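Local coordinates for transcriptional regulator (Enterococcus faecalis, PDB 3QFI), which is of unknown function but belongs to the LytR-CpsA-Psr family of bacterial proteins, members of which are often named transcriptional regulators, at residues 46-51 / 55-60; 112-117 / 151-156; 119-124 / 195-200; 183-188 / 214-219. All coordinates share one frame; numbering follows the deposited sequence.

Contact 1. Residues 46-51 / 55-60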
loop_
_atom_site.group_PDB
_atom_site.type_symbol
_atom_site.label_atom_id
_atom_site.label_comp_id
_atom_site.label_asym_id
_atom_site.label_seq_id
_atom_site.Cartn_x
_atom_site.Cartn_y
_atom_site.Cartn_z
ATOM N N MET A 46 -1.374 -1.003 -1.249
ATOM C CA MET A 46 -0.860 -0.190 -0.157
ATOM C C MET A 46 -1.421 1.235 -0.205
ATOM O O MET A 46 -1.925 1.679 -1.239
ATOM C CB MET A 46 0.671 -0.155 -0.249
ATOM C CG MET A 46 1.399 0.470 0.930
ATOM S SD MET A 46 3.203 0.608 0.628
ATOM C CE MET A 46 3.699 -1.139 0.401
ATOM N N VAL A 47 -1.344 1.938 0.925
ATOM C CA VAL A 47 -1.798 3.317 1.011
ATOM C C VAL A 47 -0.747 4.144 1.727
ATOM O O VAL A 47 -0.195 3.722 2.744
ATOM C CB VAL A 47 -3.119 3.459 1.777
ATOM C CG1 VAL A 47 -3.504 4.930 1.852
ATOM C CG2 VAL A 47 -4.220 2.665 1.083
ATOM N N VAL A 48 -0.463 5.321 1.181
ATOM C CA VAL A 48 0.534 6.213 1.766
ATOM C C VAL A 48 -0.065 7.599 1.966
ATOM O O VAL A 48 -0.792 8.093 1.103
ATOM C CB VAL A 48 1.786 6.340 0.849
ATOM C CG1 VAL A 48 2.759 7.366 1.417
ATOM C CG2 VAL A 48 2.466 4.998 0.720
ATOM N N THR A 49 0.209 8.211 3.116
ATOM C CA THR A 49 -0.282 9.561 3.381
ATOM C C THR A 49 0.914 10.502 3.489
ATOM O O THR A 49 1.839 10.270 4.271
ATOM C CB THR A 49 -1.128 9.665 4.684
ATOM O OG1 THR A 49 -0.394 9.138 5.797
ATOM C CG2 THR A 49 -2.446 8.924 4.524
ATOM N N ILE A 50 0.893 11.549 2.675
ATOM C CA ILE A 50 1.960 12.531 2.653
ATOM C C ILE A 50 1.468 13.740 3.447
ATOM O O ILE A 50 0.524 14.420 3.037
ATOM C CB ILE A 50 2.288 12.936 1.187
ATOM C CG1 ILE A 50 2.398 11.676 0.321
ATOM C CG2 ILE A 50 3.604 13.721 1.114
ATOM C CD1 ILE A 50 3.469 10.710 0.770
ATOM N N ASN A 51 2.087 13.977 4.604
ATOM C CA ASN A 51 1.723 15.104 5.456
ATOM C C ASN A 51 2.946 15.934 5.806
ATOM O O ASN A 51 3.614 15.682 6.802
ATOM C CB ASN A 51 1.059 14.635 6.747
ATOM C CG ASN A 51 0.646 15.799 7.636
ATOM O OD1 ASN A 51 -0.134 16.673 7.227
ATOM N ND2 ASN A 51 1.175 15.824 8.856
ATOM N N ASN A 55 5.988 16.621 8.731
ATOM C CA ASN A 55 7.159 16.007 8.140
ATOM C C ASN A 55 7.140 14.493 8.259
ATOM O O ASN A 55 8.044 13.914 8.858
ATOM C CB ASN A 55 8.416 16.555 8.815
ATOM C CG ASN A 55 8.493 18.063 8.752
ATOM O OD1 ASN A 55 8.501 18.656 7.671
ATOM N ND2 ASN A 55 8.541 18.698 9.914
ATOM N N LYS A 56 6.130 13.845 7.679
ATOM C CA LYS A 56 6.031 12.386 7.763
ATOM C C LYS A 56 5.074 11.766 6.726
ATOM O O LYS A 56 4.186 12.439 6.194
ATOM C CB LYS A 56 5.599 11.997 9.188
ATOM C CG LYS A 56 5.610 10.498 9.489
ATOM C CD LYS A 56 5.623 10.182 11.004
ATOM C CE LYS A 56 4.247 10.266 11.655
ATOM N NZ LYS A 56 3.617 11.599 11.487
ATOM N N SER A 57 5.290 10.482 6.437
ATOM C CA SER A 57 4.456 9.720 5.509
ATOM C C SER A 57 4.153 8.395 6.175
ATOM O O SER A 57 5.034 7.775 6.767
ATOM C CB SER A 57 5.155 9.458 4.169
ATOM O OG SER A 57 5.174 10.617 3.360
ATOM N N THR A 58 2.905 7.963 6.057
ATOM C CA THR A 58 2.452 6.734 6.677
ATOM C C THR A 58 2.000 5.736 5.620
ATOM O O THR A 58 1.054 5.992 4.862
ATOM C CB THR A 58 1.282 7.038 7.614
ATOM O OG1 THR A 58 1.562 8.240 8.343
ATOM C CG2 THR A 58 1.059 5.909 8.586
ATOM N N MET A 59 2.700 4.605 5.573
ATOM C CA MET A 59 2.410 3.522 4.642
ATOM C C MET A 59 1.398 2.622 5.322
ATOM O O MET A 59 1.358 2.522 6.548
ATOM C CB MET A 59 3.677 2.726 4.327
ATOM C CG MET A 59 4.766 3.526 3.625
ATOM S SD MET A 59 6.267 2.527 3.356
ATOM C CE MET A 59 6.347 2.506 1.574
ATOM N N ILE A 60 0.584 1.957 4.520
ATOM C CA ILE A 60 -0.445 1.100 5.062
ATOM C C ILE A 60 -0.664 -0.076 4.131
ATOM O O ILE A 60 -1.163 0.077 3.024
ATOM C CB ILE A 60 -1.780 1.901 5.240
ATOM C CG1 ILE A 60 -2.194 1.939 6.703
ATOM C CG2 ILE A 60 -2.896 1.265 4.451
ATOM C CD1 ILE A 60 -2.580 0.593 7.272
#

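Contact 2. Residues 112-117 / 151-156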
loop_
_atom_site.group_PDB
_atom_site.type_symbol
_atom_site.label_atom_id
_atom_site.label_comp_id
_atom_site.label_asym_id
_atom_site.label_seq_id
_atom_site.Cartn_x
_atom_site.Cartn_y
_atom_site.Cartn_z
ATOM N N LYS A 112 6.996 -6.007 -14.408
ATOM C CA LYS A 112 8.047 -5.585 -15.342
ATOM C C LYS A 112 8.409 -4.134 -15.043
ATOM O O LYS A 112 9.576 -3.759 -15.076
ATOM C CB LYS A 112 7.572 -5.686 -16.800
ATOM C CG LYS A 112 7.697 -7.075 -17.410
ATOM C CD LYS A 112 7.195 -7.109 -18.851
ATOM C CE LYS A 112 7.587 -8.412 -19.532
ATOM N NZ LYS A 112 9.068 -8.532 -19.654
ATOM N N GLY A 113 7.400 -3.322 -14.745
ATOM C CA GLY A 113 7.647 -1.923 -14.441
ATOM C C GLY A 113 8.324 -1.758 -13.093
ATOM O O GLY A 113 9.191 -0.892 -12.920
ATOM N N LEU A 114 7.927 -2.581 -12.128
ATOM C CA LEU A 114 8.533 -2.501 -10.816
ATOM C C LEU A 114 9.980 -2.943 -10.910
ATOM O O LEU A 114 10.836 -2.470 -10.159
ATOM C CB LEU A 114 7.789 -3.369 -9.799
ATOM C CG LEU A 114 8.528 -3.545 -8.462
ATOM C CD1 LEU A 114 8.991 -2.203 -7.904
ATOM C CD2 LEU A 114 7.616 -4.256 -7.483
ATOM N N LYS A 115 10.267 -3.849 -11.832
ATOM C CA LYS A 115 11.638 -4.299 -11.974
ATOM C C LYS A 115 12.479 -3.205 -12.634
ATOM O O LYS A 115 13.634 -3.013 -12.265
ATOM C CB LYS A 115 11.683 -5.593 -12.785
ATOM C CG LYS A 115 13.056 -5.974 -13.276
ATOM C CD LYS A 115 12.972 -7.237 -14.124
ATOM C CE LYS A 115 14.148 -7.324 -15.083
ATOM N NZ LYS A 115 15.432 -7.127 -14.359
ATOM N N ASP A 116 11.892 -2.468 -13.580
ATOM C CA ASP A 116 12.619 -1.402 -14.262
ATOM C C ASP A 116 12.777 -0.159 -13.386
ATOM O O ASP A 116 13.731 0.605 -13.543
ATOM C CB ASP A 116 11.921 -1.011 -15.569
ATOM C CG ASP A 116 12.770 -0.070 -16.430
ATOM O OD1 ASP A 116 13.908 -0.456 -16.788
ATOM O OD2 ASP A 116 12.304 1.050 -16.762
ATOM N N LEU A 117 11.839 0.042 -12.469
ATOM C CA LEU A 117 11.886 1.185 -11.572
ATOM C C LEU A 117 13.033 1.015 -10.585
ATOM O O LEU A 117 13.650 1.989 -10.162
ATOM C CB LEU A 117 10.564 1.311 -10.814
ATOM C CG LEU A 117 10.430 2.457 -9.803
ATOM C CD1 LEU A 117 10.643 3.785 -10.494
ATOM C CD2 LEU A 117 9.047 2.405 -9.143
ATOM N N THR A 151 16.462 -9.374 -8.527
ATOM C CA THR A 151 16.451 -9.809 -7.123
ATOM C C THR A 151 15.563 -8.915 -6.271
ATOM O O THR A 151 15.336 -9.182 -5.088
ATOM C CB THR A 151 17.875 -9.837 -6.475
ATOM O OG1 THR A 151 18.324 -8.501 -6.222
ATOM C CG2 THR A 151 18.868 -10.547 -7.377
ATOM N N GLY A 152 15.073 -7.840 -6.877
ATOM C CA GLY A 152 14.194 -6.931 -6.170
ATOM C C GLY A 152 12.797 -7.525 -6.158
ATOM O O GLY A 152 12.111 -7.478 -5.141
ATOM N N LEU A 153 12.365 -8.095 -7.278
ATOM C CA LEU A 153 11.036 -8.695 -7.325
ATOM C C LEU A 153 10.912 -9.878 -6.393
ATOM O O LEU A 153 9.878 -10.071 -5.760
ATOM C CB LEU A 153 10.678 -9.163 -8.734
ATOM C CG LEU A 153 10.158 -8.098 -9.689
ATOM C CD1 LEU A 153 9.601 -8.793 -10.928
ATOM C CD2 LEU A 153 9.059 -7.272 -8.998
ATOM N N ALA A 154 11.961 -10.686 -6.315
ATOM C CA ALA A 154 11.925 -11.860 -5.452
ATOM C C ALA A 154 11.768 -11.462 -3.983
ATOM O O ALA A 154 10.949 -12.033 -3.273
ATOM C CB ALA A 154 13.191 -12.692 -5.650
ATOM N N TYR A 155 12.540 -10.468 -3.549
ATOM C CA TYR A 155 12.498 -9.979 -2.177
ATOM C C TYR A 155 11.111 -9.455 -1.810
ATOM O O TYR A 155 10.658 -9.599 -0.676
ATOM C CB TYR A 155 13.533 -8.861 -1.979
ATOM C CG TYR A 155 13.644 -8.375 -0.544
ATOM C CD1 TYR A 155 14.228 -9.177 0.438
ATOM C CD2 TYR A 155 13.105 -7.137 -0.153
ATOM C CE1 TYR A 155 14.269 -8.769 1.779
ATOM C CE2 TYR A 155 13.141 -6.720 1.193
ATOM C CZ TYR A 155 13.725 -7.555 2.145
ATOM O OH TYR A 155 13.726 -7.206 3.469
ATOM N N ALA A 156 10.444 -8.841 -2.777
ATOM C CA ALA A 156 9.114 -8.290 -2.561
ATOM C C ALA A 156 8.059 -9.386 -2.607
ATOM O O ALA A 156 7.072 -9.337 -1.881
ATOM C CB ALA A 156 8.818 -7.238 -3.623
#

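Contact 3. Residues 119-124 / 195-200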
loop_
_atom_site.group_PDB
_atom_site.type_symbol
_atom_site.label_atom_id
_atom_site.label_comp_id
_atom_site.label_asym_id
_atom_site.label_seq_id
_atom_site.Cartn_x
_atom_site.Cartn_y
_atom_site.Cartn_z
ATOM N N ASP A 119 15.812 -0.716 -11.240
ATOM C CA ASP A 119 17.055 -0.535 -11.992
ATOM C C ASP A 119 17.268 0.900 -12.466
ATOM O O ASP A 119 18.399 1.352 -12.597
ATOM C CB ASP A 119 17.096 -1.472 -13.195
ATOM C CG ASP A 119 17.172 -2.925 -12.786
ATOM O OD1 ASP A 119 17.861 -3.215 -11.781
ATOM O OD2 ASP A 119 16.555 -3.776 -13.463
ATOM N N ALA A 120 16.174 1.609 -12.714
ATOM C CA ALA A 120 16.236 2.988 -13.170
ATOM C C ALA A 120 16.730 3.911 -12.064
ATOM O O ALA A 120 17.149 5.044 -12.331
ATOM C CB ALA A 120 14.860 3.442 -13.641
ATOM N N VAL A 121 16.650 3.444 -10.822
ATOM C CA VAL A 121 17.105 4.245 -9.695
ATOM C C VAL A 121 18.470 3.776 -9.193
ATOM O O VAL A 121 18.993 4.321 -8.226
ATOM C CB VAL A 121 16.097 4.207 -8.505
ATOM C CG1 VAL A 121 14.749 4.772 -8.944
ATOM C CG2 VAL A 121 15.941 2.781 -7.987
ATOM N N GLY A 122 19.040 2.763 -9.842
ATOM C CA GLY A 122 20.345 2.282 -9.438
ATOM C C GLY A 122 20.308 1.251 -8.338
ATOM O O GLY A 122 21.327 0.975 -7.700
ATOM N N GLY A 123 19.130 0.679 -8.114
ATOM C CA GLY A 123 18.984 -0.343 -7.093
ATOM C C GLY A 123 18.704 0.217 -5.712
ATOM O O GLY A 123 18.691 1.430 -5.509
ATOM N N ILE A 124 18.488 -0.673 -4.752
ATOM C CA ILE A 124 18.198 -0.247 -3.395
ATOM C C ILE A 124 18.771 -1.213 -2.380
ATOM O O ILE A 124 18.831 -2.415 -2.624
ATOM C CB ILE A 124 16.678 -0.147 -3.154
ATOM C CG1 ILE A 124 16.028 -1.514 -3.369
ATOM C CG2 ILE A 124 16.068 0.891 -4.096
ATOM C CD1 ILE A 124 14.536 -1.532 -3.093
ATOM N N LYS A 195 13.612 11.887 -15.467
ATOM C CA LYS A 195 13.231 11.789 -16.879
ATOM C C LYS A 195 13.515 10.394 -17.450
ATOM O O LYS A 195 12.745 9.873 -18.255
ATOM C CB LYS A 195 13.989 12.852 -17.688
ATOM C CG LYS A 195 13.370 13.231 -19.041
ATOM C CD LYS A 195 13.547 12.155 -20.110
ATOM C CE LYS A 195 12.972 12.613 -21.440
ATOM N NZ LYS A 195 13.072 11.564 -22.482
ATOM N N ILE A 196 14.626 9.798 -17.033
ATOM C CA ILE A 196 15.009 8.472 -17.509
ATOM C C ILE A 196 14.078 7.424 -16.903
ATOM O O ILE A 196 13.850 6.357 -17.484
ATOM C CB ILE A 196 16.479 8.155 -17.127
ATOM C CG1 ILE A 196 17.407 9.250 -17.667
ATOM C CG2 ILE A 196 16.886 6.785 -17.664
ATOM C CD1 ILE A 196 17.406 9.394 -19.187
ATOM N N LEU A 197 13.538 7.742 -15.730
ATOM C CA LEU A 197 12.616 6.853 -15.042
ATOM C C LEU A 197 11.424 6.505 -15.917
ATOM O O LEU A 197 10.798 5.475 -15.720
ATOM C CB LEU A 197 12.128 7.500 -13.740
ATOM C CG LEU A 197 12.872 7.161 -12.441
ATOM C CD1 LEU A 197 12.802 5.665 -12.217
ATOM C CD2 LEU A 197 14.311 7.616 -12.504
ATOM N N ASP A 198 11.120 7.355 -16.892
ATOM C CA ASP A 198 9.992 7.113 -17.785
ATOM C C ASP A 198 9.990 5.736 -18.424
ATOM O O ASP A 198 8.963 5.290 -18.936
ATOM C CB ASP A 198 9.940 8.174 -18.874
ATOM C CG ASP A 198 9.481 9.513 -18.344
ATOM O OD1 ASP A 198 8.414 9.552 -17.686
ATOM O OD2 ASP A 198 10.179 10.523 -18.583
ATOM N N ALA A 199 11.139 5.066 -18.389
ATOM C CA ALA A 199 11.274 3.720 -18.946
ATOM C C ALA A 199 10.323 2.767 -18.221
ATOM O O ALA A 199 10.295 1.561 -18.496
ATOM C CB ALA A 199 12.710 3.230 -18.795
ATOM N N VAL A 200 9.558 3.309 -17.282
ATOM C CA VAL A 200 8.610 2.503 -16.542
ATOM C C VAL A 200 7.186 2.945 -16.874
ATOM O O VAL A 200 6.219 2.379 -16.360
ATOM C CB VAL A 200 8.840 2.623 -15.022
ATOM C CG1 VAL A 200 8.381 3.985 -14.524
ATOM C CG2 VAL A 200 8.097 1.512 -14.304
#

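Contact 4. Residues 183-188 / 214-219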
loop_
_atom_site.group_PDB
_atom_site.type_symbol
_atom_site.label_atom_id
_atom_site.label_comp_id
_atom_site.label_asym_id
_atom_site.label_seq_id
_atom_site.Cartn_x
_atom_site.Cartn_y
_atom_site.Cartn_z
ATOM N N LYS A 183 14.834 7.070 -2.578
ATOM C CA LYS A 183 15.798 7.287 -3.653
ATOM C C LYS A 183 15.235 8.240 -4.709
ATOM O O LYS A 183 15.881 9.222 -5.082
ATOM C CB LYS A 183 16.137 5.953 -4.312
ATOM C CG LYS A 183 17.337 5.975 -5.240
ATOM C CD LYS A 183 18.634 6.053 -4.457
ATOM C CE LYS A 183 18.699 4.972 -3.387
ATOM N NZ LYS A 183 18.518 3.617 -3.963
ATOM N N VAL A 184 14.030 7.946 -5.195
ATOM C CA VAL A 184 13.406 8.786 -6.211
ATOM C C VAL A 184 13.326 10.238 -5.749
ATOM O O VAL A 184 13.263 11.149 -6.574
ATOM C CB VAL A 184 11.968 8.312 -6.565
ATOM C CG1 VAL A 184 11.415 9.162 -7.698
ATOM C CG2 VAL A 184 11.967 6.843 -6.979
ATOM N N MET A 185 13.328 10.452 -4.433
ATOM C CA MET A 185 13.251 11.803 -3.873
ATOM C C MET A 185 14.589 12.268 -3.294
ATOM O O MET A 185 14.667 13.335 -2.684
ATOM C CB MET A 185 12.198 11.861 -2.759
ATOM C CG MET A 185 10.784 11.466 -3.165
ATOM S SD MET A 185 9.924 12.704 -4.139
ATOM C CE MET A 185 9.437 13.820 -2.860
ATOM N N SER A 186 15.640 11.474 -3.477
ATOM C CA SER A 186 16.951 11.824 -2.940
ATOM C C SER A 186 17.730 12.770 -3.848
ATOM O O SER A 186 18.955 12.671 -3.940
ATOM C CB SER A 186 17.785 10.565 -2.705
ATOM O OG SER A 186 18.244 10.024 -3.929
ATOM N N PHE A 187 17.030 13.680 -4.519
ATOM C CA PHE A 187 17.692 14.634 -5.404
ATOM C C PHE A 187 18.400 13.921 -6.550
ATOM O O PHE A 187 19.466 13.336 -6.361
ATOM C CB PHE A 187 18.696 15.466 -4.598
ATOM C CG PHE A 187 19.476 16.460 -5.418
ATOM C CD1 PHE A 187 20.667 16.096 -6.040
ATOM C CD2 PHE A 187 19.024 17.771 -5.551
ATOM C CE1 PHE A 187 21.398 17.024 -6.779
ATOM C CE2 PHE A 187 19.746 18.707 -6.287
ATOM C CZ PHE A 187 20.936 18.332 -6.902
ATOM N N ASP A 188 17.797 13.983 -7.736
ATOM C CA ASP A 188 18.344 13.347 -8.934
ATOM C C ASP A 188 18.368 14.318 -10.109
ATOM O O ASP A 188 17.848 14.010 -11.186
ATOM C CB ASP A 188 17.503 12.129 -9.326
ATOM C CG ASP A 188 17.414 11.098 -8.223
ATOM O OD1 ASP A 188 18.466 10.535 -7.848
ATOM O OD2 ASP A 188 16.287 10.854 -7.740
ATOM N N MET A 214 6.890 17.071 -10.148
ATOM C CA MET A 214 7.808 18.187 -9.939
ATOM C C MET A 214 7.387 18.998 -8.709
ATOM O O MET A 214 8.234 19.562 -8.018
ATOM C CB MET A 214 7.851 19.104 -11.173
ATOM C CG MET A 214 8.431 18.478 -12.449
ATOM S SD MET A 214 10.248 18.267 -12.502
ATOM C CE MET A 214 10.469 16.753 -11.544
ATOM N N ASP A 215 6.083 19.062 -8.440
ATOM C CA ASP A 215 5.578 19.792 -7.276
ATOM C C ASP A 215 5.928 19.044 -5.997
ATOM O O ASP A 215 6.165 19.653 -4.952
ATOM C CB ASP A 215 4.055 19.955 -7.346
ATOM C CG ASP A 215 3.626 21.162 -8.163
ATOM O OD1 ASP A 215 2.405 21.418 -8.234
ATOM O OD2 ASP A 215 4.498 21.852 -8.727
ATOM N N ILE A 216 5.944 17.717 -6.087
ATOM C CA ILE A 216 6.261 16.874 -4.944
ATOM C C ILE A 216 7.758 16.901 -4.651
ATOM O O ILE A 216 8.158 17.030 -3.500
ATOM C CB ILE A 216 5.849 15.401 -5.188
ATOM C CG1 ILE A 216 4.440 15.326 -5.787
ATOM C CG2 ILE A 216 5.914 14.622 -3.879
ATOM C CD1 ILE A 216 3.360 15.956 -4.948
ATOM N N GLN A 217 8.575 16.787 -5.698
ATOM C CA GLN A 217 10.035 16.787 -5.559
ATOM C C GLN A 217 10.619 18.190 -5.319
ATOM O O GLN A 217 11.722 18.497 -5.774
ATOM C CB GLN A 217 10.702 16.164 -6.809
ATOM C CG GLN A 217 10.319 14.696 -7.114
ATOM C CD GLN A 217 11.130 14.071 -8.268
ATOM O OE1 GLN A 217 11.189 14.617 -9.376
ATOM N NE2 GLN A 217 11.737 12.912 -8.009
ATOM N N SER A 218 9.888 19.037 -4.603
ATOM C CA SER A 218 10.359 20.390 -4.329
ATOM C C SER A 218 9.547 21.037 -3.228
ATOM O O SER A 218 9.835 22.155 -2.802
ATOM C CB SER A 218 10.239 21.253 -5.582
ATOM O OG SER A 218 8.885 21.369 -5.982
ATOM N N LYS A 219 8.531 20.331 -2.756
ATOM C CA LYS A 219 7.671 20.890 -1.735
ATOM C C LYS A 219 7.238 19.896 -0.675
ATOM O O LYS A 219 6.639 20.273 0.331
ATOM C CB LYS A 219 6.449 21.481 -2.414
ATOM C CG LYS A 219 6.759 22.692 -3.269
ATOM C CD LYS A 219 5.665 22.956 -4.283
ATOM C CE LYS A 219 4.289 22.794 -3.662
ATOM N NZ LYS A 219 4.140 23.691 -2.486
#

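Contact 1. Residues 46-51 / 55-60
The flat groups joining Thr49 to Thr58 are peptide units, for no ring takes part; Val48, Ile50, Ser57 and Met59 stand on one face of the sheet, and Val47, Thr49, Asn51, Lys56, Thr58 and Ile60 on the other. At the far edge of strand 44-51 runs strand 22-28, and beyond strand 56-62 comes strand 227-230. The segments are antiparallel (169°). Thr49 and Thr58 exchange two bonds: Thr49 N to Thr58 O is 2.9 Å, with the donor tilted from the carbonyl plane, whereas Thr58 N reaches Thr49 O at 3.1 Å in the plane of the Thr49 carbonyl, on a lone pair. Asn51 N meets Lys56 O at 3.0 Å, almost in line with the carbonyl. Asn55 and Lys56 together face Asn51, a G1 beta bulge; asparagine suits the positive phi of Asn55 (43°).

In three of the pairs, Val47 with Ile60, Val48 with Met59 and Thr49 with Thr58, the side chains lie alongside one another. Val47 CB meets Ile60 CG2 at 3.5 Å, and on the opposite face Val48 CG2 touches Met59 CG at 4.0 Å. The flexible Met46 crosses Met59 at a slant, its SD 3.8 Å from Met59 CE, and both touch Arg174 and Val177 of helix 166-184. With chi1 at 54°, Thr49 brings OG1 over to the Thr58 side chain, 3.2 Å from Thr58 CB. Ser57 OG, buried among apolar neighbours, is satisfied by Ala223 O. Beta-branched residues favour the extended backbone, and these bonds pay for burying its polar groups, so the hairpin can lie inside the protein.

Contact 2. Residues 112-117 / 151-156
Apolar contact between Leu114 and Leu153 makes this meeting of two helices. The side chains slide past each other in opposite directions, and one methyl of Leu153 does most of the touching: Leu153 CD2 lies 3.7 Å from Leu114 CD2 and 3.8 Å from Leu114 CG. Leu114 sets out toward the other helix, its CG anti to the backbone N (chi1 169°). Leu153 starts out more obliquely, and its branched end then turns across to close the distance. Its second methyl, CD1, rests 4.2 Å from Lys115 CB, so the aliphatic root of the lysine extends the greasy patch. Leucine suits position 153 because its forked tip presents two methyls to different neighbours, while the branched tip of Leu114 gives a broad apolar surface for one of them.

Polar interactions lie around this patch, none crossing it as a hydrogen bond. The amine of Lys115 turns away from Leu153 to bond Thr150 OG1, with a long, weak ion pair to Asp119. Within each helix the backbone is served by its own turns, as in Leu117 N to Gly113 O (2.8 Å) and Ala156 N to Gly152 O (3.2 Å). On the far flank Tyr155 leans on Val176 and bonds Glu175, both of helix 166-184.

Such a small leucine contact at the surface joins two helices of the alpha/beta fold of the LytR-CpsA-Psr family, helix 150-156 also lying against strand 124-128 through Tyr155.

Contact 3. Residues 119-124 / 195-200
Ala120 and Leu197 bring their backbones to 5.6 Å between CA atoms, where helix 111-120 is finishing against a stretch of 3-10 turns; Gly122, with phi of 86°, ends that helix in a Schellman motif, and Gly123 also has a positive phi, backbone shapes for which glycine is the natural residue.

The side-chain contact is apolar and made mainly by one methyl. Leu197 CD1 reaches Ala120 CB at 3.3 Å and Val121 CG1 at 3.9 Å. Ala120 points at the other segment, and having no more than a methyl it lets the leucine come close to the helix backbone; the other branch, Leu197 CD2, lies 3.8 Å from Ala120 O. Val121 meets Leu197 at about a right angle, offering CG1, which its chi1 of -61° places beside its own backbone N. A leucine long enough to bridge both residues suits this place.

Leu197 also rests on Leu117, one turn back along helix 111-120. Val121 packs on Lys183 of helix 166-184, and beyond the glycines Ile124 starts strand 124-128, bonding through its backbone to Leu147 of strand 145-147.

Contact 4. Residues 183-188 / 214-219
Apolar contacts centre on Met185, which reaches over to Ile216 and Gln217 just where two helices end. Its chain is bent twice (chi2 -75°, chi3 -79°), a hook that brings the methyl to the other segment: Met185 CE lies 3.8 Å from Ile216 CG2 and 3.5 Å from Ile216 O. Higher up the same side chain, Met185 SD touches Gln217 CG at 3.6 Å, the two chains crossing at a slant. An unbranched, pliable methionine can bend in this way to reach across between two helix ends.

Of the polar groups, the amide of Gln217 comes nearest: its chain runs extended beyond CG (chi2 -173°) and carries NE2 to 2.7 Å from Val184 O. The same nitrogen passes Val184 CG1 at 3.8 Å. Glutamine offers both a methylene chain for the sulfur to lie on and a polar tip to set beside a carbonyl at a helix end.

Serines bond back to main-chain carbonyls where each helix finishes. Ser186 donates twice to Lys183 O, through its backbone N and through OG (2.7 Å), the hydroxyl using a lone pair in the carbonyl plane. Ser218 OG bonds back to Met214 O at 2.8 Å.

The contact thus joins the C-terminal end of helix 166-184 to that of helix 210-216. Phe224 also packs on Met185, Ile16 on Ile216, and Arg194, salt-bridged to Asp188, lies against Gln217.

Overall arrangement
From the N terminus, contact 1 comes first and closes the shortest loop, the three-residue turn of a hairpin within the central sheet. The chain then enters helix 111-120, which serves both contact 2 and contact 3. Contact 2 closes a loop of 33 residues on reaching helix 150-156. Contact 3 spans 70 residues before segment 195-200 returns to the end of helix 111-120, so it crosses contact 2. Contact 4, opening at the end of helix 166-184, crosses contact 3 in turn. Contact 3 touches both: Val200 lies beside Gly113, and Val121 meets Val184. Together they tie helix 111-120 to helix 150-156 and to the loop before strand 204-206, and the end of helix 166-184 to helix 210-216.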